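Local structure of Ufm1-specific protease (Caenorhabditis elegans, 5EJJ) at residues V491-N496 / H550-V555; C396-F401 / Q443-T448. The protein cleaves the peptide bond at the C-terminal glycine of the ubiquitin-like modifier UFM1 as a thiol protease, and is required for placing certain odorant receptors in olfactory cilia. All coordinates share one frame; numbering follows the deposited sequence.

Interaction 1: V491-N496 / H550-V555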
loop_
_atom_site.group_PDB
_atom_site.type_symbol
_atom_site.label_atom_id
_atom_site.label_comp_id
_atom_site.label_asym_id
_atom_site.label_seq_id
_atom_site.Cartn_x
_atom_site.Cartn_y
_atom_site.Cartn_z
ATOM N N VAL A 491 -9.158 2.566 -17.773
ATOM C CA VAL A 491 -10.181 2.541 -18.808
ATOM C C VAL A 491 -9.587 2.041 -20.111
ATOM O O VAL A 491 -8.539 2.530 -20.556
ATOM C CB VAL A 491 -10.788 3.945 -19.003
ATOM C CG1 VAL A 491 -11.543 4.042 -20.307
ATOM C CG2 VAL A 491 -11.693 4.278 -17.829
ATOM N N MET A 492 -10.238 1.043 -20.705
ATOM C CA MET A 492 -9.845 0.626 -22.036
ATOM C C MET A 492 -10.624 1.417 -23.075
ATOM O O MET A 492 -11.868 1.401 -23.111
ATOM C CB MET A 492 -10.024 -0.870 -22.252
ATOM C CG MET A 492 -9.737 -1.306 -23.698
ATOM S SD MET A 492 -11.168 -1.368 -24.835
ATOM C CE MET A 492 -10.331 -1.942 -26.310
ATOM N N ILE A 493 -9.860 2.131 -23.901
ATOM C CA ILE A 493 -10.403 2.933 -24.986
ATOM C C ILE A 493 -10.264 2.124 -26.276
ATOM O O ILE A 493 -9.155 1.731 -26.678
ATOM C CB ILE A 493 -9.715 4.340 -25.063
ATOM C CG1 ILE A 493 -10.257 5.180 -26.217
ATOM C CG2 ILE A 493 -8.215 4.220 -25.194
ATOM C CD1 ILE A 493 -11.599 5.735 -25.977
ATOM N N GLY A 494 -11.415 1.832 -26.881
ATOM C CA GLY A 494 -11.485 1.081 -28.122
ATOM C C GLY A 494 -11.307 2.006 -29.303
ATOM O O GLY A 494 -12.279 2.547 -29.843
ATOM N N GLY A 495 -10.045 2.193 -29.690
ATOM C CA GLY A 495 -9.689 3.022 -30.827
ATOM C C GLY A 495 -10.183 2.343 -32.069
ATOM O O GLY A 495 -10.802 1.282 -31.969
ATOM N N ASN A 496 -9.929 2.890 -33.247
ATOM C CA ASN A 496 -10.471 2.153 -34.381
ATOM C C ASN A 496 -9.672 0.930 -34.837
ATOM O O ASN A 496 -10.202 -0.191 -34.845
ATOM C CB ASN A 496 -11.001 3.054 -35.490
ATOM C CG ASN A 496 -12.389 3.590 -35.150
ATOM O OD1 ASN A 496 -13.379 3.335 -35.845
ATOM N ND2 ASN A 496 -12.465 4.319 -34.042
ATOM N N HIS A 550 -12.954 8.709 -37.046
ATOM C CA HIS A 550 -13.412 7.398 -36.586
ATOM C C HIS A 550 -14.250 7.410 -35.309
ATOM O O HIS A 550 -14.360 8.434 -34.642
ATOM C CB HIS A 550 -12.202 6.518 -36.350
ATOM C CG HIS A 550 -11.438 6.201 -37.591
ATOM N ND1 HIS A 550 -10.294 6.880 -37.950
ATOM C CD2 HIS A 550 -11.650 5.275 -38.554
ATOM C CE1 HIS A 550 -9.833 6.385 -39.085
ATOM N NE2 HIS A 550 -10.638 5.411 -39.472
ATOM N N PHE A 551 -14.829 6.256 -34.971
ATOM C CA PHE A 551 -15.681 6.139 -33.784
ATOM C C PHE A 551 -14.985 5.338 -32.693
ATOM O O PHE A 551 -14.297 4.371 -32.986
ATOM C CB PHE A 551 -17.058 5.549 -34.134
ATOM C CG PHE A 551 -17.099 4.051 -34.184
ATOM C CD1 PHE A 551 -16.893 3.379 -35.371
ATOM C CD2 PHE A 551 -17.378 3.308 -33.038
ATOM C CE1 PHE A 551 -16.943 1.987 -35.410
ATOM C CE2 PHE A 551 -17.409 1.921 -33.067
ATOM C CZ PHE A 551 -17.208 1.258 -34.250
ATOM N N TYR A 552 -15.153 5.741 -31.436
ATOM C CA TYR A 552 -14.415 5.116 -30.336
ATOM C C TYR A 552 -15.337 4.483 -29.291
ATOM O O TYR A 552 -16.345 5.080 -28.911
ATOM C CB TYR A 552 -13.511 6.144 -29.664
ATOM C CG TYR A 552 -12.215 6.436 -30.392
ATOM C CD1 TYR A 552 -11.018 5.922 -29.936
ATOM C CD2 TYR A 552 -12.180 7.255 -31.508
ATOM C CE1 TYR A 552 -9.818 6.198 -30.575
ATOM C CE2 TYR A 552 -10.978 7.532 -32.156
ATOM C CZ TYR A 552 -9.803 6.989 -31.682
ATOM O OH TYR A 552 -8.596 7.233 -32.294
ATOM N N ASN A 553 -14.995 3.273 -28.841
ATOM C CA ASN A 553 -15.693 2.639 -27.715
ATOM C C ASN A 553 -14.845 2.617 -26.415
ATOM O O ASN A 553 -13.611 2.563 -26.458
ATOM C CB ASN A 553 -16.223 1.243 -28.096
ATOM C CG ASN A 553 -17.632 1.288 -28.724
ATOM O OD1 ASN A 553 -18.215 2.361 -28.875
ATOM N ND2 ASN A 553 -18.169 0.123 -29.094
ATOM N N MET A 554 -15.511 2.699 -25.267
ATOM C CA MET A 554 -14.829 2.792 -23.972
ATOM C C MET A 554 -15.446 1.831 -22.950
ATOM O O MET A 554 -16.668 1.853 -22.699
ATOM C CB MET A 554 -14.899 4.229 -23.443
ATOM C CG MET A 554 -13.555 4.926 -23.310
ATOM S SD MET A 554 -13.665 6.742 -23.229
ATOM C CE MET A 554 -14.594 7.097 -24.717
ATOM N N VAL A 555 -14.608 0.976 -22.365
ATOM C CA VAL A 555 -15.078 0.075 -21.311
ATOM C C VAL A 555 -14.542 0.524 -19.948
ATOM O O VAL A 555 -13.353 0.837 -19.800
ATOM C CB VAL A 555 -14.797 -1.428 -21.621
ATOM C CG1 VAL A 555 -13.422 -1.619 -22.213
ATOM C CG2 VAL A 555 -14.965 -2.281 -20.376
#

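Interaction 2: C396-F401 / Q443-T448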
loop_
_atom_site.group_PDB
_atom_site.type_symbol
_atom_site.label_atom_id
_atom_site.label_comp_id
_atom_site.label_asym_id
_atom_site.label_seq_id
_atom_site.Cartn_x
_atom_site.Cartn_y
_atom_site.Cartn_z
ATOM N N CYS A 396 -2.855 -5.971 -28.869
ATOM C CA CYS A 396 -3.013 -4.654 -28.225
ATOM C C CYS A 396 -4.124 -4.566 -27.163
ATOM O O CYS A 396 -3.923 -4.022 -26.079
ATOM C CB CYS A 396 -3.129 -3.506 -29.261
ATOM S SG CYS A 396 -4.480 -3.552 -30.515
ATOM N N ALA A 397 -5.280 -5.136 -27.461
ATOM C CA ALA A 397 -6.396 -5.063 -26.537
ATOM C C ALA A 397 -6.286 -6.111 -25.446
ATOM O O ALA A 397 -6.827 -5.929 -24.364
ATOM C CB ALA A 397 -7.711 -5.202 -27.276
ATOM N N TYR A 398 -5.603 -7.212 -25.733
ATOM C CA TYR A 398 -5.376 -8.241 -24.721
ATOM C C TYR A 398 -4.583 -7.643 -23.568
ATOM O O TYR A 398 -4.891 -7.847 -22.393
ATOM C CB TYR A 398 -4.561 -9.395 -25.301
ATOM C CG TYR A 398 -5.325 -10.348 -26.175
ATOM C CD1 TYR A 398 -5.166 -10.329 -27.549
ATOM C CD2 TYR A 398 -6.187 -11.288 -25.622
ATOM C CE1 TYR A 398 -5.855 -11.207 -28.351
ATOM C CE2 TYR A 398 -6.879 -12.171 -26.407
ATOM C CZ TYR A 398 -6.709 -12.125 -27.777
ATOM O OH TYR A 398 -7.392 -13.000 -28.584
ATOM N N ARG A 399 -3.544 -6.910 -23.939
ATOM C CA ARG A 399 -2.659 -6.273 -22.989
ATOM C C ARG A 399 -3.422 -5.308 -22.086
ATOM O O ARG A 399 -3.230 -5.318 -20.866
ATOM C CB ARG A 399 -1.519 -5.565 -23.732
ATOM C CG ARG A 399 -0.683 -6.515 -24.583
ATOM C CD ARG A 399 -0.503 -7.837 -23.850
ATOM N NE ARG A 399 0.611 -8.636 -24.350
ATOM C CZ ARG A 399 1.203 -9.598 -23.647
ATOM N NH1 ARG A 399 0.801 -9.865 -22.410
ATOM N NH2 ARG A 399 2.214 -10.279 -24.172
ATOM N N SER A 400 -4.292 -4.489 -22.680
ATOM C CA SER A 400 -5.111 -3.567 -21.898
ATOM C C SER A 400 -6.047 -4.333 -20.994
ATOM O O SER A 400 -6.386 -3.878 -19.903
ATOM C CB SER A 400 -5.925 -2.646 -22.793
ATOM O OG SER A 400 -5.110 -1.596 -23.252
ATOM N N PHE A 401 -6.471 -5.497 -21.461
ATOM C CA PHE A 401 -7.317 -6.351 -20.655
ATOM C C PHE A 401 -6.521 -6.812 -19.449
ATOM O O PHE A 401 -7.025 -6.838 -18.325
ATOM C CB PHE A 401 -7.775 -7.560 -21.455
ATOM C CG PHE A 401 -8.442 -8.590 -20.629
ATOM C CD1 PHE A 401 -9.774 -8.446 -20.270
ATOM C CD2 PHE A 401 -7.744 -9.690 -20.192
ATOM C CE1 PHE A 401 -10.413 -9.392 -19.500
ATOM C CE2 PHE A 401 -8.369 -10.641 -19.413
ATOM C CZ PHE A 401 -9.714 -10.490 -19.064
ATOM N N GLN A 443 -6.276 -14.000 -32.996
ATOM C CA GLN A 443 -7.212 -12.944 -33.423
ATOM C C GLN A 443 -7.089 -11.694 -32.575
ATOM O O GLN A 443 -7.198 -11.767 -31.354
ATOM C CB GLN A 443 -8.676 -13.376 -33.262
ATOM C CG GLN A 443 -9.092 -14.627 -33.987
ATOM C CD GLN A 443 -8.485 -15.866 -33.362
ATOM O OE1 GLN A 443 -8.128 -16.832 -34.056
ATOM N NE2 GLN A 443 -8.318 -15.825 -32.037
ATOM N N TRP A 444 -6.932 -10.541 -33.215
ATOM C CA TRP A 444 -7.098 -9.271 -32.517
ATOM C C TRP A 444 -8.566 -9.112 -32.113
ATOM O O TRP A 444 -9.466 -9.607 -32.796
ATOM C CB TRP A 444 -6.636 -8.110 -33.398
ATOM C CG TRP A 444 -6.977 -8.298 -34.830
ATOM C CD1 TRP A 444 -6.197 -8.859 -35.806
ATOM C CD2 TRP A 444 -8.201 -7.933 -35.453
ATOM N NE1 TRP A 444 -6.870 -8.857 -37.005
ATOM C CE2 TRP A 444 -8.104 -8.295 -36.813
ATOM C CE3 TRP A 444 -9.377 -7.329 -34.992
ATOM C CZ2 TRP A 444 -9.137 -8.072 -37.714
ATOM C CZ3 TRP A 444 -10.401 -7.110 -35.883
ATOM C CH2 TRP A 444 -10.276 -7.480 -37.233
ATOM N N ILE A 445 -8.803 -8.467 -30.976
ATOM C CA ILE A 445 -10.171 -8.251 -30.519
ATOM C C ILE A 445 -10.324 -6.840 -29.994
ATOM O O ILE A 445 -9.372 -6.057 -30.019
ATOM C CB ILE A 445 -10.588 -9.241 -29.428
ATOM C CG1 ILE A 445 -9.605 -9.200 -28.260
ATOM C CG2 ILE A 445 -10.681 -10.640 -29.985
ATOM C CD1 ILE A 445 -10.127 -9.848 -27.015
ATOM N N GLY A 446 -11.519 -6.513 -29.517
ATOM C CA GLY A 446 -11.788 -5.156 -29.089
ATOM C C GLY A 446 -12.662 -5.020 -27.861
ATOM O O GLY A 446 -12.837 -5.960 -27.092
ATOM N N SER A 447 -13.234 -3.837 -27.698
ATOM C CA SER A 447 -13.942 -3.465 -26.480
ATOM C C SER A 447 -15.020 -4.436 -26.056
ATOM O O SER A 447 -15.254 -4.640 -24.879
ATOM C CB SER A 447 -14.583 -2.086 -26.653
ATOM O OG SER A 447 -13.673 -1.171 -27.233
ATOM N N THR A 448 -15.698 -5.024 -27.018
ATOM C CA THR A 448 -16.945 -5.688 -26.685
ATOM C C THR A 448 -16.690 -7.058 -26.014
ATOM O O THR A 448 -17.404 -7.469 -25.080
ATOM C CB THR A 448 -17.955 -5.655 -27.903
ATOM O OG1 THR A 448 -18.690 -6.878 -27.991
ATOM C CG2 THR A 448 -17.230 -5.367 -29.230
#

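Interaction 1: V491-N496 / H550-V555
I493 and M554 face each other as a non-hydrogen-bonded pair of two antiparallel strands, their side chains running alongside each other in the same direction. I493 holds CG1 anti to its own N (chi1 179°) and then turns at chi2, which brings CD1 alongside the M554 chain, 3.4 Å from M554 CG; the methionine bends at chi3, and its CE also lies against that methyl. On the same face V491 CG1 slants across M554 CG at 3.7 Å, and I493 CG1 meets the Y552 ring near CD1 at 3.9 Å.

The opposite face carries M492 and V555. CG1 of V555 fits into the bend of the methionine chain, touching M492 CB and lying 3.5 Å from M492 SD. Backbone bonds pair these two residues in both directions, V555 N reaching M492 O at 2.9 Å and nearly straight (165°). Farther along, N553 N donates to G494 O at 3.0 Å. Beyond it the N496 amide lies against F551, in a placement that is doubtful.

These strands are inner members of the antiparallel sheet of the C78 peptidase domain: 499-507 flanks 491-494, and 462-467 flanks 552-557. Helix 477-484 covers V491 and M554 on one face, while helix 447-457 packs against M492 and V555 on the other.

Interaction 2: C396-F401 / Q443-T448
The first turn of helix 396-409 runs past the extended segment 443-446 that leads into helix 447-457, and the backbones come nearest at A397 and G446, whose CA atoms are 6.0 Å apart; G446 is the N-cap of the second helix. A397 directs its methyl at this segment, with CB 3.3 Å from I445 O, plain van der Waals packing of a methyl on a carbonyl.

Y398 does most of the remaining work. With CG anti to its carbonyl carbon (chi1 -77°), the ring swings out from the helix and its hydroxyl reaches the extended segment, where Y398 OH donates a hydrogen bond to Q443 O at 3.0 Å. The phenol approaches that oxygen in the carbonyl plane, at a C=O...donor angle of 159°, while the oxygen itself sits at the ring edge. I445 crosses the tyrosine at about a right angle and comes over one ring face: its CD1 lies 4.0 Å from Y398 CE2, and CG1 stands above the plane, offset toward the rim near CZ. The rings of H421 and W394 also meet Y398, and Q425 NE2 is also hydrogen-bonded to Y398 OH.

One tyrosine thus joins a polar tip to an apolar face. The buried phenol is held at its hydroxyl by Q443 O and Q425 NE2, which fixes the ring's reach, while I445 packs on its flat side. The turn that begins at C396, the inferred catalytic cysteine, is in this way joined to 443-446 by one polar bond and apolar packing.

Overall arrangement
From the N terminus, helix 396-409 comes first, and interaction 2 closes a loop of 41 residues, part of it helical and part of it not modelled, when the chain returns at 443-448. Helix 447-457, strand 462-467 and helix 477-484 follow before interaction 1 opens at 491-496, to be closed at 550-555 after a 53-residue excursion that includes strands 499-507, 514-519 and 540-542 and the probable active-site residues D520 and H522. The two loops therefore follow in series, neither nesting nor crossing. Their centres lie 11 Å apart, and they touch: S447 packs on M492, G494 and N553, while S400 meets M492. Together they join helix 396-409, which begins at C396, and helix 447-457 to the peptidase sheet.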